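Local coordinates for protein putative tryptophan halogenase (Xanthomonas campestris pv. campestris, PDB 6Y1W) that is a flavin-dependent halogenase of the tryptophan halogenase family that probably binds FAD and uses the reduced flavin to halogenate its substrate, at residues Y104-G109 with R389-L394; R420-L425 with N443-V448. One frame throughout, in Å; residues are numbered along the deposited sequence.

Contact 1: residues Y104-G109 with R389-L394; sequences YIHSFG and RDFVIL. With BUD ((2S,3S)-butane-2,3-diol), chain H.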
ATOM      1  N   TYR A 104     -28.458   6.629  -1.424  1.00 14.39           N
ATOM      2  CA  TYR A 104     -27.488   6.524  -0.334  1.00 11.77           C
ATOM      3  C   TYR A 104     -26.423   7.584  -0.575  1.00 11.18           C
ATOM      4  O   TYR A 104     -26.415   8.248  -1.614  1.00 15.25           O
ATOM      5  CB  TYR A 104     -26.844   5.104  -0.257  1.00 15.19           C
ATOM      6  CG  TYR A 104     -25.860   4.834  -1.403  1.00 13.96           C
ATOM      7  CD1 TYR A 104     -26.302   4.460  -2.683  1.00 14.38           C
ATOM      8  CD2 TYR A 104     -24.498   4.993  -1.214  1.00 13.13           C
ATOM      9  CE1 TYR A 104     -25.423   4.254  -3.720  1.00 14.00           C
ATOM     10  CE2 TYR A 104     -23.615   4.804  -2.247  1.00 13.29           C
ATOM     11  CZ  TYR A 104     -24.067   4.430  -3.496  1.00 16.25           C
ATOM     12  OH  TYR A 104     -23.174   4.240  -4.549  1.00 14.91           O
ATOM     13  N   ILE A 105     -25.517   7.727   0.395  1.00 11.78           N
ATOM     14  CA  ILE A 105     -24.396   8.671   0.288  1.00 13.75           C
ATOM     15  C   ILE A 105     -23.082   7.904   0.365  1.00 13.29           C
ATOM     16  O   ILE A 105     -22.899   7.038   1.239  1.00 15.65           O
ATOM     17  CB  ILE A 105     -24.454   9.745   1.400  1.00 12.90           C
ATOM     18  CG1 ILE A 105     -25.698  10.620   1.203  1.00 15.82           C
ATOM     19  CG2 ILE A 105     -23.188  10.635   1.404  1.00 14.27           C
ATOM     20  CD1 ILE A 105     -26.011  11.442   2.481  1.00 18.09           C
ATOM     21  N   HIS A 106     -22.155   8.260  -0.539  1.00 12.70           N
ATOM     22  CA  HIS A 106     -20.773   7.810  -0.497  1.00 13.47           C
ATOM     23  C   HIS A 106     -19.973   8.993   0.026  1.00 12.24           C
ATOM     24  O   HIS A 106     -19.720   9.946  -0.716  1.00 15.89           O
ATOM     25  CB  HIS A 106     -20.293   7.408  -1.886  1.00 14.45           C
ATOM     26  CG  HIS A 106     -18.848   7.028  -1.935  1.00 13.73           C
ATOM     27  ND1 HIS A 106     -18.152   6.929  -3.120  1.00 13.51           N
ATOM     28  CD2 HIS A 106     -17.965   6.764  -0.943  1.00 14.23           C
ATOM     29  CE1 HIS A 106     -16.897   6.600  -2.855  1.00 15.73           C
ATOM     30  NE2 HIS A 106     -16.753   6.510  -1.546  1.00 13.59           N
ATOM     31  N   SER A 107     -19.543   8.911   1.279  1.00 11.92           N
ATOM     32  CA  SER A 107     -18.867  10.045   1.905  1.00 13.40           C
ATOM     33  C   SER A 107     -17.386   9.757   2.031  1.00 14.53           C
ATOM     34  O   SER A 107     -16.931   8.620   1.878  1.00 14.20           O
ATOM     35  CB  SER A 107     -19.457  10.345   3.294  1.00 14.83           C
ATOM     36  OG  SER A 107     -19.069   9.353   4.238  1.00 15.88           O
ATOM     37  N   PHE A 108     -16.628  10.808   2.342  1.00 13.45           N
ATOM     38  CA  PHE A 108     -15.271  10.629   2.825  1.00 13.79           C
ATOM     39  C   PHE A 108     -15.307  10.121   4.259  1.00 15.82           C
ATOM     40  O   PHE A 108     -16.372   9.859   4.831  1.00 17.73           O
ATOM     41  CB  PHE A 108     -14.493  11.944   2.716  1.00 14.63           C
ATOM     42  CG  PHE A 108     -14.511  12.541   1.330  1.00 14.51           C
ATOM     43  CD1 PHE A 108     -14.281  11.741   0.212  1.00 14.90           C
ATOM     44  CD2 PHE A 108     -14.768  13.899   1.153  1.00 13.33           C
ATOM     45  CE1 PHE A 108     -14.300  12.299  -1.073  1.00 14.57           C
ATOM     46  CE2 PHE A 108     -14.808  14.455  -0.126  1.00 15.69           C
ATOM     47  CZ  PHE A 108     -14.561  13.674  -1.227  1.00 14.37           C
ATOM     48  N   GLY A 109     -14.142   9.930   4.854  1.00 18.04           N
ATOM     49  CA  GLY A 109     -14.106   9.498   6.246  1.00 18.10           C
ATOM     50  C   GLY A 109     -14.214   7.988   6.413  1.00 18.35           C
ATOM     51  O   GLY A 109     -13.901   7.216   5.516  1.00 19.65           O
ATOM     52  N   ARG A 389     -11.089   2.510 -12.583  1.00 13.86           N
ATOM     53  CA  ARG A 389     -12.011   1.977 -13.591  1.00 13.45           C
ATOM     54  C   ARG A 389     -12.967   0.973 -12.966  1.00 14.67           C
ATOM     55  O   ARG A 389     -14.190   1.047 -13.185  1.00 16.08           O
ATOM     56  CB  ARG A 389     -11.221   1.326 -14.737  1.00 15.87           C
ATOM     57  CG  ARG A 389     -12.144   0.675 -15.799  1.00 15.57           C
ATOM     58  CD  ARG A 389     -11.413  -0.416 -16.544  1.00 18.49           C
ATOM     59  NE  ARG A 389     -11.097  -1.504 -15.633  1.00 17.53           N
ATOM     60  CZ  ARG A 389     -10.152  -2.418 -15.877  1.00 19.48           C
ATOM     61  NH1 ARG A 389      -9.474  -2.335 -17.035  1.00 21.88           N
ATOM     62  NH2 ARG A 389      -9.911  -3.409 -14.990  1.00 20.84           N
ATOM     63  N   ASP A 390     -12.424   0.035 -12.161  1.00 16.13           N
ATOM     64  CA  ASP A 390     -13.271  -1.013 -11.587  1.00 16.78           C
ATOM     65  C   ASP A 390     -14.323  -0.410 -10.678  1.00 17.50           C
ATOM     66  O   ASP A 390     -15.460  -0.901 -10.614  1.00 16.18           O
ATOM     67  CB  ASP A 390     -12.431  -2.031 -10.813  1.00 15.32           C
ATOM     68  CG  ASP A 390     -11.676  -2.997 -11.726  1.00 16.81           C
ATOM     69  OD1 ASP A 390     -11.838  -2.919 -12.970  1.00 17.65           O
ATOM     70  OD2 ASP A 390     -10.876  -3.794 -11.157  1.00 21.25           O
ATOM     71  N   PHE A 391     -13.958   0.643  -9.943  1.00 16.38           N
ATOM     72  CA  PHE A 391     -14.902   1.251  -9.022  1.00 14.52           C
ATOM     73  C   PHE A 391     -16.012   1.990  -9.774  1.00 13.94           C
ATOM     74  O   PHE A 391     -17.168   2.022  -9.316  1.00 14.22           O
ATOM     75  CB  PHE A 391     -14.150   2.206  -8.079  1.00 12.77           C
ATOM     76  CG  PHE A 391     -14.889   2.451  -6.765  1.00 12.75           C
ATOM     77  CD1 PHE A 391     -14.677   1.610  -5.680  1.00 14.52           C
ATOM     78  CD2 PHE A 391     -15.783   3.521  -6.633  1.00 15.66           C
ATOM     79  CE1 PHE A 391     -15.364   1.830  -4.471  1.00 19.65           C
ATOM     80  CE2 PHE A 391     -16.455   3.746  -5.451  1.00 13.72           C
ATOM     81  CZ  PHE A 391     -16.250   2.909  -4.359  1.00 14.32           C
ATOM     82  N   VAL A 392     -15.678   2.605 -10.915  1.00 13.77           N
ATOM     83  CA  VAL A 392     -16.690   3.236 -11.748  1.00 15.52           C
ATOM     84  C   VAL A 392     -17.624   2.176 -12.309  1.00 13.33           C
ATOM     85  O   VAL A 392     -18.853   2.328 -12.266  1.00 14.85           O
ATOM     86  CB  VAL A 392     -16.008   4.064 -12.847  1.00 13.11           C
ATOM     87  CG1 VAL A 392     -17.032   4.578 -13.906  1.00 14.24           C
ATOM     88  CG2 VAL A 392     -15.199   5.226 -12.213  1.00 15.60           C
ATOM     89  N   ILE A 393     -17.057   1.051 -12.771  1.00 15.92           N
ATOM     90  CA  ILE A 393     -17.898  -0.046 -13.268  1.00 14.43           C
ATOM     91  C   ILE A 393     -18.833  -0.553 -12.190  1.00 14.72           C
ATOM     92  O   ILE A 393     -20.019  -0.845 -12.453  1.00 15.85           O
ATOM     93  CB  ILE A 393     -17.021  -1.186 -13.801  1.00 12.45           C
ATOM     94  CG1 ILE A 393     -16.269  -0.724 -15.042  1.00 14.87           C
ATOM     95  CG2 ILE A 393     -17.901  -2.375 -14.220  1.00 14.71           C
ATOM     96  CD1 ILE A 393     -15.141  -1.679 -15.462  1.00 14.53           C
ATOM     97  N   LEU A 394     -18.334  -0.642 -10.953  1.00 12.06           N
ATOM     98  CA  LEU A 394     -19.163  -1.078  -9.841  1.00 13.19           C
ATOM     99  C   LEU A 394     -20.467  -0.287  -9.743  1.00 19.09           C
ATOM    100  O   LEU A 394     -21.534  -0.863  -9.487  1.00 14.52           O
ATOM    101  CB  LEU A 394     -18.350  -0.940  -8.557  1.00 13.73           C
ATOM    102  CG  LEU A 394     -19.126  -1.098  -7.273  1.00 15.14           C
ATOM    103  CD1 LEU A 394     -19.728  -2.516  -7.107  1.00 18.95           C
ATOM    104  CD2 LEU A 394     -18.218  -0.785  -6.102  1.00 17.63           C
TER
HETATM  105  C1  BUD H 606     -11.723   9.760  -2.542  0.92 20.64           C
HETATM  106  O1  BUD H 606     -13.558   8.253  -2.524  0.92 21.01           O
HETATM  107  C2  BUD H 606     -12.156   8.301  -2.396  0.92 26.31           C
HETATM  108  O2  BUD H 606     -12.025   6.390  -0.852  0.92 23.44           O
HETATM  109  C3  BUD H 606     -11.734   7.769  -1.022  0.92 24.67           C
HETATM  110  C4  BUD H 606     -10.225   7.986  -0.852  0.92 25.63           C

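Contact 2: residues R420-L425 with N443-V448; sequences RHRMEL and NSWIQV. With BUD ((2S,3S)-butane-2,3-diol), chain H.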
ATOM      1  N   ARG A 420     -15.026  -8.518 -10.170  1.00 19.62           N
ATOM      2  CA  ARG A 420     -15.855  -9.636  -9.728  1.00 17.70           C
ATOM      3  C   ARG A 420     -15.355 -10.192  -8.401  1.00 16.55           C
ATOM      4  O   ARG A 420     -16.150 -10.489  -7.500  1.00 19.53           O
ATOM      5  CB  ARG A 420     -15.876 -10.732 -10.800  1.00 18.82           C
ATOM      6  CG  ARG A 420     -16.723 -11.954 -10.407  1.00 29.54           C
ATOM      7  CD  ARG A 420     -16.863 -12.936 -11.582  1.00 29.72           C
ATOM      8  NE  ARG A 420     -17.569 -12.311 -12.694  1.00 40.49           N
ATOM      9  CZ  ARG A 420     -18.898 -12.263 -12.788  1.00 47.72           C
ATOM     10  NH1 ARG A 420     -19.644 -12.816 -11.840  1.00 58.70           N
ATOM     11  NH2 ARG A 420     -19.483 -11.668 -13.821  1.00 35.91           N
ATOM     12  N   HIS A 421     -14.037 -10.362  -8.265  1.00 20.11           N
ATOM     13  CA  HIS A 421     -13.503 -10.890  -7.015  1.00 20.39           C
ATOM     14  C   HIS A 421     -13.841  -9.991  -5.831  1.00 16.16           C
ATOM     15  O   HIS A 421     -14.248 -10.483  -4.764  1.00 21.66           O
ATOM     16  CB  HIS A 421     -11.983 -11.088  -7.129  1.00 20.05           C
ATOM     17  CG  HIS A 421     -11.333 -11.490  -5.833  1.00 19.65           C
ATOM     18  ND1 HIS A 421     -11.405 -12.773  -5.327  1.00 26.29           N
ATOM     19  CD2 HIS A 421     -10.598 -10.775  -4.943  1.00 21.64           C
ATOM     20  CE1 HIS A 421     -10.747 -12.829  -4.180  1.00 24.58           C
ATOM     21  NE2 HIS A 421     -10.251 -11.628  -3.922  1.00 25.01           N
ATOM     22  N   ARG A 422     -13.736  -8.662  -5.998  1.00 15.77           N
ATOM     23  CA  ARG A 422     -14.079  -7.775  -4.892  1.00 17.81           C
ATOM     24  C   ARG A 422     -15.562  -7.857  -4.543  1.00 15.46           C
ATOM     25  O   ARG A 422     -15.927  -7.911  -3.364  1.00 17.97           O
ATOM     26  CB  ARG A 422     -13.706  -6.319  -5.230  1.00 19.07           C
ATOM     27  CG  ARG A 422     -12.170  -6.108  -5.506  1.00 27.43           C
ATOM     28  CD  ARG A 422     -11.503  -5.411  -4.329  1.00 33.19           C
ATOM     29  NE  ARG A 422     -10.383  -4.570  -4.716  1.00 42.03           N
ATOM     30  CZ  ARG A 422      -9.785  -3.686  -3.925  1.00 31.62           C
ATOM     31  NH1 ARG A 422     -10.158  -3.496  -2.678  1.00 25.28           N
ATOM     32  NH2 ARG A 422      -8.788  -2.976  -4.403  1.00 54.88           N
ATOM     33  N   MET A 423     -16.435  -7.890  -5.551  1.00 16.87           N
ATOM     34  CA  MET A 423     -17.865  -7.986  -5.266  1.00 16.19           C
ATOM     35  C   MET A 423     -18.234  -9.296  -4.583  1.00 15.13           C
ATOM     36  O   MET A 423     -19.047  -9.298  -3.643  1.00 17.09           O
ATOM     37  CB  MET A 423     -18.644  -7.824  -6.576  1.00 16.04           C
ATOM     38  CG  MET A 423     -18.483  -6.402  -7.157  1.00 17.67           C
ATOM     39  SD  MET A 423     -19.407  -6.203  -8.690  1.00 18.46           S
ATOM     40  CE  MET A 423     -21.084  -6.010  -8.002  1.00 19.44           C
ATOM     41  N   GLU A 424     -17.627 -10.407  -5.027  1.00 18.08           N
ATOM     42  CA  GLU A 424     -17.905 -11.714  -4.427  0.53 18.86           C
ATOM     43  C   GLU A 424     -17.378 -11.799  -2.996  1.00 22.45           C
ATOM     44  O   GLU A 424     -18.029 -12.370  -2.119  1.00 18.44           O
ATOM     45  CB  GLU A 424     -17.322 -12.822  -5.319  0.53 21.06           C
ATOM     46  CG  GLU A 424     -18.187 -13.047  -6.576  0.53 21.53           C
ATOM     47  CD  GLU A 424     -17.623 -14.030  -7.596  0.53 37.58           C
ATOM     48  OE1 GLU A 424     -16.582 -14.676  -7.334  0.53 31.93           O
ATOM     49  OE2 GLU A 424     -18.243 -14.148  -8.679  0.53 29.43           O
ATOM     50  N   LEU A 425     -16.209 -11.225  -2.733  1.00 17.00           N
ATOM     51  CA  LEU A 425     -15.711 -11.179  -1.364  1.00 20.14           C
ATOM     52  C   LEU A 425     -16.706 -10.493  -0.438  1.00 18.97           C
ATOM     53  O   LEU A 425     -16.956 -10.946   0.685  1.00 17.66           O
ATOM     54  CB  LEU A 425     -14.366 -10.447  -1.348  1.00 22.31           C
ATOM     55  CG  LEU A 425     -13.512 -10.582  -0.109  1.00 28.41           C
ATOM     56  CD1 LEU A 425     -13.076 -12.036   0.108  1.00 25.46           C
ATOM     57  CD2 LEU A 425     -12.311  -9.664  -0.288  1.00 24.91           C
ATOM     58  N   ASN A 443     -13.617   2.034   3.304  1.00 17.52           N
ATOM     59  CA  ASN A 443     -14.900   2.690   3.568  1.00 18.09           C
ATOM     60  C   ASN A 443     -15.701   2.894   2.280  1.00 16.22           C
ATOM     61  O   ASN A 443     -16.947   2.815   2.288  1.00 16.40           O
ATOM     62  CB  ASN A 443     -14.674   4.055   4.246  1.00 19.77           C
ATOM     63  CG  ASN A 443     -15.997   4.770   4.572  1.00 20.90           C
ATOM     64  OD1 ASN A 443     -16.719   4.331   5.434  1.00 24.05           O
ATOM     65  ND2 ASN A 443     -16.290   5.857   3.881  1.00 26.38           N
ATOM     66  N   SER A 444     -15.007   3.234   1.192  1.00 15.11           N
ATOM     67  CA  SER A 444     -15.673   3.514  -0.080  1.00 14.50           C
ATOM     68  C   SER A 444     -16.286   2.250  -0.659  1.00 15.23           C
ATOM     69  O   SER A 444     -17.458   2.252  -1.061  1.00 15.53           O
ATOM     70  CB  SER A 444     -14.672   4.095  -1.080  1.00 16.98           C
ATOM     71  OG  SER A 444     -14.376   5.443  -0.738  1.00 16.71           O
ATOM     72  N   TRP A 445     -15.499   1.161  -0.711  1.00 14.52           N
ATOM     73  CA  TRP A 445     -16.024  -0.127  -1.181  1.00 14.45           C
ATOM     74  C   TRP A 445     -17.250  -0.544  -0.362  1.00 16.29           C
ATOM     75  O   TRP A 445     -18.258  -1.016  -0.923  1.00 16.24           O
ATOM     76  CB  TRP A 445     -14.941  -1.221  -1.068  1.00 16.37           C
ATOM     77  CG  TRP A 445     -13.887  -1.152  -2.113  1.00 14.74           C
ATOM     78  CD1 TRP A 445     -12.602  -0.693  -1.947  1.00 19.95           C
ATOM     79  CD2 TRP A 445     -13.988  -1.575  -3.484  1.00 14.27           C
ATOM     80  NE1 TRP A 445     -11.913  -0.798  -3.121  1.00 21.04           N
ATOM     81  CE2 TRP A 445     -12.735  -1.319  -4.089  1.00 21.17           C
ATOM     82  CE3 TRP A 445     -15.017  -2.134  -4.254  1.00 16.77           C
ATOM     83  CZ2 TRP A 445     -12.473  -1.615  -5.436  1.00 20.74           C
ATOM     84  CZ3 TRP A 445     -14.764  -2.417  -5.600  1.00 17.54           C
ATOM     85  CH2 TRP A 445     -13.496  -2.159  -6.177  1.00 19.69           C
ATOM     86  N   ILE A 446     -17.180  -0.378   0.968  1.00 15.78           N
ATOM     87  CA  ILE A 446     -18.289  -0.788   1.830  1.00 16.27           C
ATOM     88  C   ILE A 446     -19.507   0.089   1.587  1.00 18.35           C
ATOM     89  O   ILE A 446     -20.606  -0.411   1.353  1.00 15.81           O
ATOM     90  CB  ILE A 446     -17.890  -0.739   3.318  1.00 14.48           C
ATOM     91  CG1 ILE A 446     -16.703  -1.651   3.609  1.00 16.43           C
ATOM     92  CG2 ILE A 446     -19.095  -1.053   4.223  1.00 18.02           C
ATOM     93  CD1 ILE A 446     -16.061  -1.333   4.961  1.00 18.81           C
ATOM     94  N   GLN A 447     -19.334   1.414   1.618  1.00 14.05           N
ATOM     95  CA  GLN A 447     -20.504   2.280   1.454  1.00 13.64           C
ATOM     96  C   GLN A 447     -21.173   2.061   0.099  1.00 14.48           C
ATOM     97  O   GLN A 447     -22.410   2.028   0.001  1.00 16.61           O
ATOM     98  CB  GLN A 447     -20.129   3.753   1.623  1.00 14.72           C
ATOM     99  CG  GLN A 447     -19.788   4.168   3.060  1.00 14.19           C
ATOM    100  CD  GLN A 447     -19.668   5.697   3.144  1.00 19.21           C
ATOM    101  OE1 GLN A 447     -19.633   6.351   2.140  1.00 17.89           O
ATOM    102  NE2 GLN A 447     -19.607   6.237   4.353  1.00 20.27           N
ATOM    103  N   VAL A 448     -20.384   1.942  -0.967  1.00 13.44           N
ATOM    104  CA  VAL A 448     -20.999   1.803  -2.281  1.00 13.19           C
ATOM    105  C   VAL A 448     -21.612   0.413  -2.462  1.00 14.51           C
ATOM    106  O   VAL A 448     -22.711   0.287  -3.020  1.00 16.45           O
ATOM    107  CB  VAL A 448     -19.969   2.132  -3.369  1.00 12.55           C
ATOM    108  CG1 VAL A 448     -20.507   1.816  -4.725  1.00 13.55           C
ATOM    109  CG2 VAL A 448     -19.657   3.648  -3.251  1.00 14.38           C
TER
HETATM  110  C1  BUD H 606     -11.723   9.760  -2.542  0.92 20.64           C
HETATM  111  O1  BUD H 606     -13.558   8.253  -2.524  0.92 21.01           O
HETATM  112  C2  BUD H 606     -12.156   8.301  -2.396  0.92 26.31           C
HETATM  113  O2  BUD H 606     -12.025   6.390  -0.852  0.92 23.44           O
HETATM  114  C3  BUD H 606     -11.734   7.769  -1.022  0.92 24.67           C
HETATM  115  C4  BUD H 606     -10.225   7.986  -0.852  0.92 25.63           C
HETATM  116  O   HOH W   1      -8.940  -0.477  -2.806  1.00 30.25           O

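Contact 1: residues Y104-G109 with R389-L394
With CG trans to the backbone N in both residues (chi1 176° in His-106, -157° in Phe-391), the imidazole of His-106 and the phenyl ring of Phe-391 are sent at one another from opposite directions, one off a strand, the other off a helix. Their backbones stay well apart, with 12.3 Å between His-106 CA and Phe-391 CA, so the two rings alone span the gap. The touching atoms are His-106 CE1 and Phe-391 CE2, 3.9 Å apart; Phe-391 CZ lies almost as near to the same carbon. The planes are tilted 40° to each other and the ring centres are 5.8 Å apart, an oblique meeting by van der Waals contact.

What fixes the rotation of the imidazole is polar and comes from outside the two segments: ND1 is hydrogen-bonded to Glu-347 OE2 and NE2 to Ser-444 OG, so both ring nitrogens of this buried histidine are satisfied. Phe-391 also stacks with Phe-440 and meets Trp-445 edge-to-face, while Leu-394 CD2 of its own helix lies 4.2 Å above one face, offset toward the rim. On the strand side a butane-2,3-diol molecule comes near His-106 and Phe-108: its O1 is 3.7 Å from His-106 CE1, and its C1 is 3.9 Å from Phe-108 CE1.

The contact thus joins strand 102-107, at one edge of the seven-stranded mixed sheet, to the long helix 371-397 of the tryptophan halogenase fold. On the strand side His-106 and Phe-108 line a butanediol pocket, with Phe-391 packed against the imidazole, next to Glu-347, a predicted tryptophan-binding residue.

Contact 2: residues R420-L425 with N443-V448
A buried arginine-on-tryptophan packing next to the butanediol pocket joins two helices here: Arg-422 of 420-425 lies over one face of the indole of Trp-445 of 443-448. The two side chains cross at about a right angle, yet their flat ends are nearly parallel, with guanidinium and ring planes 23° apart. Arg-422 CD sits over the six-membered ring in a CH-pi contact, 4.2 Å from its centroid, and the rest of the chain continues across the indole. Trp-445 CZ2 lies 3.6 Å above the centre of the guanidinium plane.

Bends at chi2 (-105°) and chi3 (-149°) in Arg-422 carry its chain across the ring face and bring the guanidinium to the pyrrole side. There Arg-422 NH1 stands 3.2 Å from Trp-445 NE1; both are donors, so this is face-to-face packing and not a bond between them. The shared acceptor is a water, which takes hydrogen bonds from Arg-422 NH2 (3.0 Å) and, in the plane of the indole at its edge, from Trp-445 NE1 (3.0 Å). The stronger partner of NH2 is Glu-438, through a salt bridge that probably offsets part of the arginine's charge, and Phe-433 adds a cation-pi contact.

One residue before the tryptophan, Ser-444 OG and the butanediol O2 are hydrogen-bonded at 2.5 Å, and either may be the donor; the same OG also meets His-106 NE2.

Between 420-425 and 443-448 the contact is this one pair, which joins helix 417-429 to helix 442-451. Val-448 packs on Leu-394 and His-395 of helix 371-397, Gln-447 and Val-448 reach strand 102-107, and on helix 417-429 His-421 is hydrogen-bonded to Glu-376 of the second subunit.

In the fold
Contacts 1 and 2 lie about 9 Å apart, centre to centre, and follow one another along the chain. Segment 443-448 bridges them through two probable hydrogen bonds: Ser-107 N lies 2.7 Å from Gln-447 OE1, and His-106 NE2 lies 2.7 Å from Ser-444 OG. Both contacts touch the same butanediol, reached by His-106 and Phe-108 in contact 1 and by the Ser-444 hydroxyl in contact 2; the backbone N of Ala-441 also bonds it. The His-106 side chain is about 3 Å from that of Glu-347 and about 8 Å from that of the predicted active-site Lys-89, whereas Trp-445 lies farther from Glu-347, about 10 Å between side chains.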